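Local atomic coordinates of CG8862 (PDB entry 3ISM), a protein that probably cleaves DNA and RNA as a mitochondrial, magnesium-dependent endonuclease of the non-specific nuclease family, and is captured here in complex with its inhibitor. Residues B[126-137]-B[210-218]; B[152-163]-B[187-197]. All coordinates share one frame; numbering follows the deposited sequence.

Contact 1 of 2, residues B[126-137]-B[210-218]. With MG (magnesium ion), chain F.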
loop_
_atom_site.group_PDB
_atom_site.type_symbol
_atom_site.label_atom_id
_atom_site.label_comp_id
_atom_site.label_asym_id
_atom_site.label_seq_id
_atom_site.Cartn_x
_atom_site.Cartn_y
_atom_site.Cartn_z
ATOM N N PRO B 126 -6.787 12.976 -3.138
ATOM C CA PRO B 126 -6.596 13.718 -4.378
ATOM C C PRO B 126 -7.408 13.109 -5.502
ATOM O O PRO B 126 -7.260 11.929 -5.822
ATOM C CB PRO B 126 -5.081 13.598 -4.646
ATOM C CG PRO B 126 -4.500 13.378 -3.293
ATOM C CD PRO B 126 -5.512 12.486 -2.597
ATOM N N GLN B 127 -8.285 13.924 -6.067
ATOM C CA GLN B 127 -9.084 13.526 -7.211
ATOM C C GLN B 127 -8.935 14.559 -8.309
ATOM O O GLN B 127 -8.865 15.762 -8.024
ATOM C CB GLN B 127 -10.554 13.414 -6.818
ATOM C CG GLN B 127 -10.821 12.363 -5.743
ATOM C CD GLN B 127 -12.296 12.154 -5.499
ATOM O OE1 GLN B 127 -13.060 13.109 -5.420
ATOM N NE2 GLN B 127 -12.708 10.894 -5.394
ATOM N N VAL B 128 -8.877 14.084 -9.554
ATOM C CA VAL B 128 -9.068 14.942 -10.733
ATOM C C VAL B 128 -10.357 15.749 -10.559
ATOM O O VAL B 128 -11.385 15.211 -10.137
ATOM C CB VAL B 128 -9.125 14.075 -12.022
ATOM C CG1 VAL B 128 -9.517 14.888 -13.247
ATOM C CG2 VAL B 128 -7.772 13.377 -12.242
ATOM N N GLY B 129 -10.289 17.043 -10.857
ATOM C CA GLY B 129 -11.405 17.943 -10.645
ATOM C C GLY B 129 -12.464 17.879 -11.729
ATOM O O GLY B 129 -13.414 17.106 -11.625
ATOM N N GLN B 130 -12.305 18.736 -12.736
ATOM C CA GLN B 130 -13.113 18.719 -13.946
ATOM C C GLN B 130 -13.006 17.350 -14.595
ATOM O O GLN B 130 -11.896 16.840 -14.823
ATOM C CB GLN B 130 -12.613 19.778 -14.927
ATOM C CG GLN B 130 -13.013 21.200 -14.582
ATOM C CD GLN B 130 -12.383 22.221 -15.517
ATOM O OE1 GLN B 130 -12.938 22.549 -16.571
ATOM N NE2 GLN B 130 -11.221 22.742 -15.125
ATOM N N GLY B 131 -14.161 16.759 -14.881
ATOM C CA GLY B 131 -14.211 15.430 -15.481
ATOM C C GLY B 131 -14.158 14.269 -14.505
ATOM O O GLY B 131 -14.091 13.114 -14.931
ATOM N N PHE B 132 -14.189 14.546 -13.201
ATOM C CA PHE B 132 -14.239 13.467 -12.205
ATOM C C PHE B 132 -14.903 13.924 -10.893
ATOM O O PHE B 132 -16.132 13.841 -10.779
ATOM C CB PHE B 132 -12.858 12.786 -11.995
ATOM C CG PHE B 132 -12.917 11.568 -11.114
ATOM C CD1 PHE B 132 -13.558 10.413 -11.545
ATOM C CD2 PHE B 132 -12.350 11.581 -9.837
ATOM C CE1 PHE B 132 -13.634 9.269 -10.719
ATOM C CE2 PHE B 132 -12.416 10.454 -9.010
ATOM C CZ PHE B 132 -13.063 9.291 -9.459
ATOM N N ASN B 133 -14.122 14.425 -9.930
ATOM C CA ASN B 133 -14.686 14.933 -8.664
ATOM C C ASN B 133 -15.926 15.796 -8.901
ATOM O O ASN B 133 -16.974 15.579 -8.277
ATOM C CB ASN B 133 -13.642 15.730 -7.863
ATOM C CG ASN B 133 -14.217 16.354 -6.576
ATOM O OD1 ASN B 133 -14.898 15.689 -5.779
ATOM N ND2 ASN B 133 -13.937 17.639 -6.373
ATOM N N ARG B 134 -15.811 16.738 -9.835
ATOM C CA ARG B 134 -16.864 17.731 -10.061
ATOM C C ARG B 134 -17.940 17.248 -11.023
ATOM O O ARG B 134 -18.988 17.867 -11.142
ATOM C CB ARG B 134 -16.274 19.057 -10.558
ATOM C CG ARG B 134 -15.155 19.588 -9.667
ATOM C CD ARG B 134 -14.653 20.971 -10.112
ATOM N NE ARG B 134 -13.308 21.185 -9.581
ATOM C CZ ARG B 134 -12.539 22.236 -9.847
ATOM N NH1 ARG B 134 -11.325 22.318 -9.316
ATOM N NH2 ARG B 134 -12.976 23.193 -10.641
ATOM N N ASP B 135 -17.691 16.124 -11.682
ATOM C CA ASP B 135 -18.603 15.630 -12.709
ATOM C C ASP B 135 -18.965 14.150 -12.483
ATOM O O ASP B 135 -19.777 13.839 -11.601
ATOM C CB ASP B 135 -17.996 15.886 -14.092
ATOM C CG ASP B 135 -17.872 17.372 -14.406
ATOM O OD1 ASP B 135 -18.887 17.997 -14.789
ATOM O OD2 ASP B 135 -16.758 17.922 -14.276
ATOM N N ALA B 136 -18.351 13.257 -13.255
ATOM C CA ALA B 136 -18.609 11.815 -13.183
ATOM C C ALA B 136 -18.711 11.226 -11.753
ATOM O O ALA B 136 -19.644 10.483 -11.448
ATOM C CB ALA B 136 -17.558 11.053 -14.002
ATOM N N TRP B 137 -17.763 11.550 -10.887
ATOM C CA TRP B 137 -17.812 11.036 -9.508
ATOM C C TRP B 137 -19.010 11.608 -8.737
ATOM O O TRP B 137 -19.667 10.890 -7.981
ATOM C CB TRP B 137 -16.490 11.309 -8.777
ATOM C CG TRP B 137 -16.388 10.683 -7.409
ATOM C CD1 TRP B 137 -16.376 11.335 -6.209
ATOM C CD2 TRP B 137 -16.266 9.285 -7.105
ATOM N NE1 TRP B 137 -16.268 10.435 -5.180
ATOM C CE2 TRP B 137 -16.193 9.170 -5.703
ATOM C CE3 TRP B 137 -16.203 8.124 -7.883
ATOM C CZ2 TRP B 137 -16.060 7.934 -5.057
ATOM C CZ3 TRP B 137 -16.071 6.889 -7.236
ATOM C CH2 TRP B 137 -16.010 6.810 -5.841
ATOM N N MET B 210 -14.336 3.472 -10.485
ATOM C CA MET B 210 -14.114 4.504 -11.504
ATOM C C MET B 210 -12.676 4.972 -11.436
ATOM O O MET B 210 -12.160 5.139 -10.352
ATOM C CB MET B 210 -15.067 5.682 -11.302
ATOM C CG MET B 210 -16.543 5.311 -11.435
ATOM S SD MET B 210 -17.641 6.684 -11.048
ATOM C CE MET B 210 -17.235 7.874 -12.310
ATOM N N PRO B 211 -12.028 5.173 -12.596
ATOM C CA PRO B 211 -10.633 5.596 -12.578
ATOM C C PRO B 211 -10.525 7.075 -12.187
ATOM O O PRO B 211 -11.396 7.886 -12.538
ATOM C CB PRO B 211 -10.177 5.355 -14.024
ATOM C CG PRO B 211 -11.449 5.576 -14.850
ATOM C CD PRO B 211 -12.564 5.047 -13.972
ATOM N N ASN B 212 -9.467 7.405 -11.459
ATOM C CA ASN B 212 -9.200 8.765 -11.033
ATOM C C ASN B 212 -8.589 9.546 -12.205
ATOM O O ASN B 212 -7.401 9.868 -12.212
ATOM C CB ASN B 212 -8.270 8.746 -9.808
ATOM C CG ASN B 212 -8.127 10.108 -9.130
ATOM O OD1 ASN B 212 -8.850 11.047 -9.448
ATOM N ND2 ASN B 212 -7.195 10.204 -8.157
ATOM N N GLN B 213 -9.418 9.842 -13.200
ATOM C CA GLN B 213 -8.964 10.563 -14.384
ATOM C C GLN B 213 -10.135 11.316 -14.982
ATOM O O GLN B 213 -11.274 11.106 -14.569
ATOM C CB GLN B 213 -8.381 9.589 -15.420
ATOM C CG GLN B 213 -9.391 8.611 -15.969
ATOM C CD GLN B 213 -8.751 7.371 -16.561
ATOM O OE1 GLN B 213 -7.705 6.896 -16.084
ATOM N NE2 GLN B 213 -9.392 6.818 -17.587
ATOM N N VAL B 214 -9.867 12.167 -15.971
ATOM C CA VAL B 214 -10.951 12.804 -16.720
ATOM C C VAL B 214 -11.823 11.746 -17.418
ATOM O O VAL B 214 -11.351 10.960 -18.245
ATOM C CB VAL B 214 -10.434 13.855 -17.722
ATOM C CG1 VAL B 214 -11.549 14.308 -18.686
ATOM C CG2 VAL B 214 -9.853 15.054 -16.984
ATOM N N ILE B 215 -13.094 11.711 -17.031
ATOM C CA ILE B 215 -14.084 10.852 -17.661
ATOM C C ILE B 215 -15.056 11.729 -18.436
ATOM O O ILE B 215 -15.471 12.780 -17.946
ATOM C CB ILE B 215 -14.869 10.026 -16.608
ATOM C CG1 ILE B 215 -13.929 9.059 -15.886
ATOM C CG2 ILE B 215 -16.002 9.232 -17.276
ATOM C CD1 ILE B 215 -14.555 8.427 -14.695
ATOM N N SER B 216 -15.408 11.290 -19.644
ATOM C CA SER B 216 -16.417 11.968 -20.448
ATOM C C SER B 216 -17.747 12.172 -19.699
ATOM O O SER B 216 -18.203 11.286 -18.969
ATOM C CB SER B 216 -16.658 11.181 -21.734
ATOM O OG SER B 216 -17.388 11.965 -22.653
ATOM N N ASN B 217 -18.360 13.341 -19.884
ATOM C CA ASN B 217 -19.646 13.671 -19.247
ATOM C C ASN B 217 -20.835 12.857 -19.786
ATOM O O ASN B 217 -21.897 12.807 -19.162
ATOM C CB ASN B 217 -19.971 15.171 -19.406
ATOM C CG ASN B 217 -19.117 16.071 -18.520
ATOM O OD1 ASN B 217 -18.445 15.614 -17.584
ATOM N ND2 ASN B 217 -19.145 17.371 -18.813
ATOM N N ASP B 218 -20.676 12.238 -20.950
ATOM C CA ASP B 218 -21.761 11.421 -21.489
ATOM C C ASP B 218 -21.670 9.951 -21.094
ATOM O O ASP B 218 -22.544 9.167 -21.453
ATOM C CB ASP B 218 -21.907 11.598 -23.009
ATOM C CG ASP B 218 -20.647 11.241 -23.776
ATOM O OD1 ASP B 218 -19.614 10.955 -23.147
ATOM O OD2 ASP B 218 -20.690 11.245 -25.031
HETATM MG MG MG F . -16.461 15.487 -4.289
HETATM O O HOH W 1 -17.646 14.605 -5.923
HETATM O O HOH W 2 -17.258 13.639 -16.063
HETATM O O HOH W 3 -17.568 17.233 -4.703
HETATM O O HOH W 4 -15.399 16.639 -3.121
HETATM O O HOH W 5 -15.411 13.637 -4.120
HETATM O O HOH W 6 -17.733 14.851 -3.042
#

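Contact 2 of 2, residues B[152-163]-B[187-197]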
loop_
_atom_site.group_PDB
_atom_site.type_symbol
_atom_site.label_atom_id
_atom_site.label_comp_id
_atom_site.label_asym_id
_atom_site.label_seq_id
_atom_site.Cartn_x
_atom_site.Cartn_y
_atom_site.Cartn_z
ATOM N N SER B 152 -35.352 2.190 1.471
ATOM C CA SER B 152 -35.509 2.983 2.686
ATOM C C SER B 152 -34.177 3.260 3.382
ATOM O O SER B 152 -34.000 4.299 4.031
ATOM C CB SER B 152 -36.445 2.267 3.654
ATOM O OG SER B 152 -37.790 2.373 3.237
ATOM N N ASN B 153 -33.253 2.313 3.257
ATOM C CA ASN B 153 -31.952 2.415 3.878
ATOM C C ASN B 153 -30.896 2.007 2.869
ATOM O O ASN B 153 -31.004 0.949 2.238
ATOM C CB ASN B 153 -31.881 1.532 5.129
ATOM C CG ASN B 153 -32.854 1.981 6.220
ATOM O OD1 ASN B 153 -32.531 2.860 7.017
ATOM N ND2 ASN B 153 -34.055 1.383 6.247
ATOM N N VAL B 154 -29.901 2.865 2.689
ATOM C CA VAL B 154 -28.820 2.614 1.737
ATOM C C VAL B 154 -27.485 2.646 2.473
ATOM O O VAL B 154 -27.144 3.660 3.083
ATOM C CB VAL B 154 -28.825 3.669 0.596
ATOM C CG1 VAL B 154 -27.583 3.541 -0.276
ATOM C CG2 VAL B 154 -30.101 3.548 -0.246
ATOM N N TYR B 155 -26.748 1.538 2.441
ATOM C CA TYR B 155 -25.449 1.480 3.112
ATOM C C TYR B 155 -24.357 1.512 2.062
ATOM O O TYR B 155 -24.446 0.820 1.044
ATOM C CB TYR B 155 -25.320 0.223 3.984
ATOM C CG TYR B 155 -26.315 0.143 5.119
ATOM C CD1 TYR B 155 -25.946 0.466 6.421
ATOM C CD2 TYR B 155 -27.624 -0.261 4.887
ATOM C CE1 TYR B 155 -26.864 0.391 7.471
ATOM C CE2 TYR B 155 -28.545 -0.336 5.923
ATOM C CZ TYR B 155 -28.159 -0.011 7.205
ATOM O OH TYR B 155 -29.087 -0.099 8.214
ATOM N N VAL B 156 -23.340 2.327 2.292
ATOM C CA VAL B 156 -22.315 2.531 1.275
ATOM C C VAL B 156 -20.904 2.676 1.853
ATOM O O VAL B 156 -20.674 3.417 2.816
ATOM C CB VAL B 156 -22.688 3.705 0.281
ATOM C CG1 VAL B 156 -23.065 4.971 1.047
ATOM C CG2 VAL B 156 -21.561 3.971 -0.727
ATOM N N CYS B 157 -19.989 1.921 1.259
ATOM C CA CYS B 157 -18.572 2.006 1.535
ATOM C C CYS B 157 -17.848 2.572 0.322
ATOM O O CYS B 157 -18.013 2.085 -0.803
ATOM C CB CYS B 157 -18.008 0.622 1.855
ATOM S SG CYS B 157 -16.264 0.658 2.363
ATOM N N THR B 158 -17.052 3.608 0.566
ATOM C CA THR B 158 -16.354 4.359 -0.470
ATOM C C THR B 158 -14.874 4.340 -0.113
ATOM O O THR B 158 -14.539 4.492 1.055
ATOM C CB THR B 158 -16.844 5.838 -0.479
ATOM O OG1 THR B 158 -18.263 5.885 -0.715
ATOM C CG2 THR B 158 -16.115 6.646 -1.546
ATOM N N GLY B 159 -13.988 4.157 -1.093
ATOM C CA GLY B 159 -12.546 4.154 -0.809
ATOM C C GLY B 159 -11.659 4.163 -2.047
ATOM O O GLY B 159 -12.140 4.024 -3.160
ATOM N N PRO B 160 -10.345 4.364 -1.848
ATOM C CA PRO B 160 -9.345 4.368 -2.901
ATOM C C PRO B 160 -8.809 2.988 -3.265
ATOM O O PRO B 160 -8.861 2.049 -2.448
ATOM C CB PRO B 160 -8.227 5.211 -2.292
ATOM C CG PRO B 160 -8.307 4.933 -0.827
ATOM C CD PRO B 160 -9.768 4.712 -0.532
ATOM N N LEU B 161 -8.314 2.886 -4.488
ATOM C CA LEU B 161 -7.599 1.712 -4.983
ATOM C C LEU B 161 -6.325 2.188 -5.666
ATOM O O LEU B 161 -6.239 3.333 -6.112
ATOM C CB LEU B 161 -8.425 0.931 -6.017
ATOM C CG LEU B 161 -9.742 0.307 -5.570
ATOM C CD1 LEU B 161 -10.593 -0.137 -6.776
ATOM C CD2 LEU B 161 -9.480 -0.837 -4.619
ATOM N N TYR B 162 -5.347 1.288 -5.749
ATOM C CA TYR B 162 -4.060 1.566 -6.350
ATOM C C TYR B 162 -3.754 0.344 -7.211
ATOM O O TYR B 162 -3.112 -0.611 -6.751
ATOM C CB TYR B 162 -3.000 1.784 -5.261
ATOM C CG TYR B 162 -3.431 2.731 -4.138
ATOM C CD1 TYR B 162 -3.098 4.084 -4.175
ATOM C CD2 TYR B 162 -4.162 2.261 -3.042
ATOM C CE1 TYR B 162 -3.494 4.941 -3.166
ATOM C CE2 TYR B 162 -4.562 3.107 -2.030
ATOM C CZ TYR B 162 -4.236 4.448 -2.104
ATOM O OH TYR B 162 -4.628 5.298 -1.097
ATOM N N LEU B 163 -4.244 0.366 -8.449
ATOM C CA LEU B 163 -4.292 -0.828 -9.310
ATOM C C LEU B 163 -3.083 -0.921 -10.230
ATOM O O LEU B 163 -2.601 0.098 -10.705
ATOM C CB LEU B 163 -5.581 -0.856 -10.152
ATOM C CG LEU B 163 -6.936 -0.794 -9.429
ATOM C CD1 LEU B 163 -8.087 -1.048 -10.417
ATOM C CD2 LEU B 163 -6.969 -1.796 -8.306
ATOM N N PRO B 187 -4.684 8.146 -5.558
ATOM C CA PRO B 187 -5.212 6.832 -5.944
ATOM C C PRO B 187 -5.462 6.705 -7.449
ATOM O O PRO B 187 -5.759 7.700 -8.122
ATOM C CB PRO B 187 -6.516 6.740 -5.139
ATOM C CG PRO B 187 -6.285 7.688 -3.941
ATOM C CD PRO B 187 -5.560 8.833 -4.588
ATOM N N THR B 188 -5.322 5.492 -7.975
ATOM C CA THR B 188 -5.514 5.247 -9.406
ATOM C C THR B 188 -7.025 5.200 -9.718
ATOM O O THR B 188 -7.446 5.535 -10.810
ATOM C CB THR B 188 -4.846 3.909 -9.863
ATOM O OG1 THR B 188 -5.543 2.784 -9.284
ATOM C CG2 THR B 188 -3.388 3.875 -9.450
ATOM N N HIS B 189 -7.812 4.763 -8.734
ATOM C CA HIS B 189 -9.253 4.487 -8.903
ATOM C C HIS B 189 -9.943 4.681 -7.553
ATOM O O HIS B 189 -9.286 4.711 -6.519
ATOM C CB HIS B 189 -9.507 3.030 -9.339
ATOM C CG HIS B 189 -8.950 2.659 -10.685
ATOM N ND1 HIS B 189 -7.605 2.439 -10.902
ATOM C CD2 HIS B 189 -9.567 2.384 -11.861
ATOM C CE1 HIS B 189 -7.411 2.096 -12.164
ATOM N NE2 HIS B 189 -8.586 2.057 -12.770
ATOM N N PHE B 190 -11.271 4.785 -7.574
ATOM C CA PHE B 190 -12.080 4.767 -6.361
ATOM C C PHE B 190 -13.255 3.807 -6.542
ATOM O O PHE B 190 -13.668 3.555 -7.649
ATOM C CB PHE B 190 -12.598 6.174 -6.038
ATOM C CG PHE B 190 -11.518 7.165 -5.715
ATOM C CD1 PHE B 190 -11.059 7.307 -4.410
ATOM C CD2 PHE B 190 -10.971 7.972 -6.714
ATOM C CE1 PHE B 190 -10.046 8.220 -4.106
ATOM C CE2 PHE B 190 -9.967 8.897 -6.421
ATOM C CZ PHE B 190 -9.499 9.018 -5.113
ATOM N N TYR B 191 -13.798 3.274 -5.457
ATOM C CA TYR B 191 -14.962 2.385 -5.551
ATOM C C TYR B 191 -16.079 2.889 -4.657
ATOM O O TYR B 191 -15.832 3.636 -3.715
ATOM C CB TYR B 191 -14.624 0.942 -5.114
ATOM C CG TYR B 191 -14.121 0.854 -3.693
ATOM C CD1 TYR B 191 -14.996 0.896 -2.602
ATOM C CD2 TYR B 191 -12.763 0.747 -3.438
ATOM C CE1 TYR B 191 -14.523 0.860 -1.303
ATOM C CE2 TYR B 191 -12.275 0.689 -2.152
ATOM C CZ TYR B 191 -13.154 0.753 -1.097
ATOM O OH TYR B 191 -12.646 0.702 0.162
ATOM N N LYS B 192 -17.295 2.435 -4.947
ATOM C CA LYS B 192 -18.402 2.476 -4.000
ATOM C C LYS B 192 -19.050 1.110 -4.025
ATOM O O LYS B 192 -19.378 0.593 -5.090
ATOM C CB LYS B 192 -19.436 3.543 -4.366
ATOM C CG LYS B 192 -19.002 4.968 -4.012
ATOM C CD LYS B 192 -20.156 5.939 -4.229
ATOM C CE LYS B 192 -19.742 7.402 -3.994
ATOM N NZ LYS B 192 -19.461 7.676 -2.559
ATOM N N VAL B 193 -19.219 0.522 -2.851
ATOM C CA VAL B 193 -19.918 -0.744 -2.731
ATOM C C VAL B 193 -21.128 -0.487 -1.844
ATOM O O VAL B 193 -20.987 0.016 -0.738
ATOM C CB VAL B 193 -18.995 -1.887 -2.186
ATOM C CG1 VAL B 193 -19.788 -3.200 -2.058
ATOM C CG2 VAL B 193 -17.796 -2.097 -3.115
ATOM N N ILE B 194 -22.311 -0.836 -2.356
ATOM C CA ILE B 194 -23.592 -0.326 -1.865
ATOM C C ILE B 194 -24.606 -1.458 -1.623
ATOM O O ILE B 194 -24.747 -2.353 -2.454
ATOM C CB ILE B 194 -24.206 0.634 -2.932
ATOM C CG1 ILE B 194 -23.204 1.722 -3.362
ATOM C CG2 ILE B 194 -25.520 1.231 -2.461
ATOM C CD1 ILE B 194 -23.290 2.073 -4.848
ATOM N N VAL B 195 -25.319 -1.417 -0.502
ATOM C CA VAL B 195 -26.416 -2.349 -0.276
ATOM C C VAL B 195 -27.670 -1.571 0.081
ATOM O O VAL B 195 -27.663 -0.781 1.022
ATOM C CB VAL B 195 -26.077 -3.390 0.844
ATOM C CG1 VAL B 195 -27.338 -4.088 1.387
ATOM C CG2 VAL B 195 -25.078 -4.416 0.342
ATOM N N GLY B 196 -28.738 -1.787 -0.685
ATOM C CA GLY B 196 -30.045 -1.216 -0.377
ATOM C C GLY B 196 -30.964 -2.267 0.208
ATOM O O GLY B 196 -30.952 -3.423 -0.222
ATOM N N GLU B 197 -31.751 -1.861 1.200
ATOM C CA GLU B 197 -32.766 -2.714 1.811
ATOM C C GLU B 197 -34.128 -2.294 1.290
ATOM O O GLU B 197 -34.539 -1.158 1.511
ATOM C CB GLU B 197 -32.765 -2.549 3.332
ATOM C CG GLU B 197 -31.449 -2.875 4.022
ATOM C CD GLU B 197 -31.498 -2.606 5.517
ATOM O OE1 GLU B 197 -32.511 -2.057 6.000
ATOM O OE2 GLU B 197 -30.520 -2.931 6.214
HETATM O O HOH W 7 -9.641 1.121 -0.077
#

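Contact 1 of 2, residues B[126-137]-B[210-218]
The metal-bearing turn of the nuclease, residues 126-137, is docked on the end of strand 203-211 and the loop after it through N212, M210 and F132 among others. The amide of N212 acts at both its atoms: ND2 donates to P126 O (2.9 Å) and OD1 accepts from V128 N (3.0 Å, N-H...O angle 159°), which fixes the rotation of the amide against the backbone of P126 and V128. With CG anti to the N212 backbone nitrogen (chi1 -170°), the amide is swung across to that backbone, and ND2 also reaches P187 O.

F132 is clamped between two carbons. N212 CA lies over one ring face, a CH-pi contact 4.2 Å from the centroid, while W137 CB sits over the centre of the opposite face. M210 CB comes to the ring edge, and M210 SD approaches W137 CE3 obliquely at 3.8 Å, a Met-aromatic contact.

This is the metal site of the His-Me finger nucleases: N133 OD1 binds the magnesium ion at 2.2 Å, and five waters complete six-fold coordination. N133 itself does not touch 210-218; F132 just before it and W137 one turn on do. N133 ND2 donates a hydrogen bond to D98.

Further along, I215 N donates almost straight to G131 O (2.7 Å, 170°). D135 OD2 accepts from G131 N on its anti side, and one water joins A136 N to I215 O and N217 OD1, while M210 CE packs on A136 CB at 3.6 Å.

Contact 2 of 2, residues B[152-163]-B[187-197]
L161 O is gripped by T188 N at 3.0 Å, in the carbonyl plane, and more weakly by H189 N; T188 and H189 thus form a classic beta bulge opposite L161. T188 OG1 accepts from L163 N (2.9 Å, N-H...O angle 169°) and shares a hydrogen bond with H189 ND1, and L163 CD1 sits over the centre of the imidazole, 3.6 Å from the H189 centroid.

Beyond the bulge, strands 153-161 and 189-197 pair antiparallel in the central sheet, their axes 4.5 Å apart. Y191 CG stands between its own backbone N and carbonyl carbon (chi1 59°), which folds the ring over the neighbouring strand: G159 CA makes a CH-pi contact 3.9 Å from its centroid, with L161 CG and C157 SG at the edge. Replacing Y191 by an alanine is likely to strip the aromatic cover from the G159 backbone and deprive the water on P160 O of its phenol partner.

On the other sheet face K192 NZ meets T158 OG1 at 2.8 Å. Back on the Y191 face, E197 OE2 passes Y155 CE2 and is held by a salt bridge to K24 and a hydrogen bond to Y25. The K192 ammonium and E197 carboxylate thus each have a polar partner, as suits a largely buried pairing.

How the contacts relate
The centres of the two contacts lie about 16 Å apart, and contact 2 is nested along the chain inside the loop that contact 1 closes: 126-137, 152-163, 187-197, then 210-218. Helix 136-146 leads into strand 153-161, and strand 189-197 is followed by its sheet neighbour 203-211. Contact 2 is a pairing within the central mixed sheet; contact 1 docks the metal-bearing turn on the end of the adjacent strand. They meet directly: N212 N lies 2.8 Å from T188 O, a probable hydrogen bond, and W137 CH2 packs on F190 CB at 3.5 Å. Helix 136-146, through W137, and the loops at the strand ends thus join the magnesium-bearing segment to the sheet.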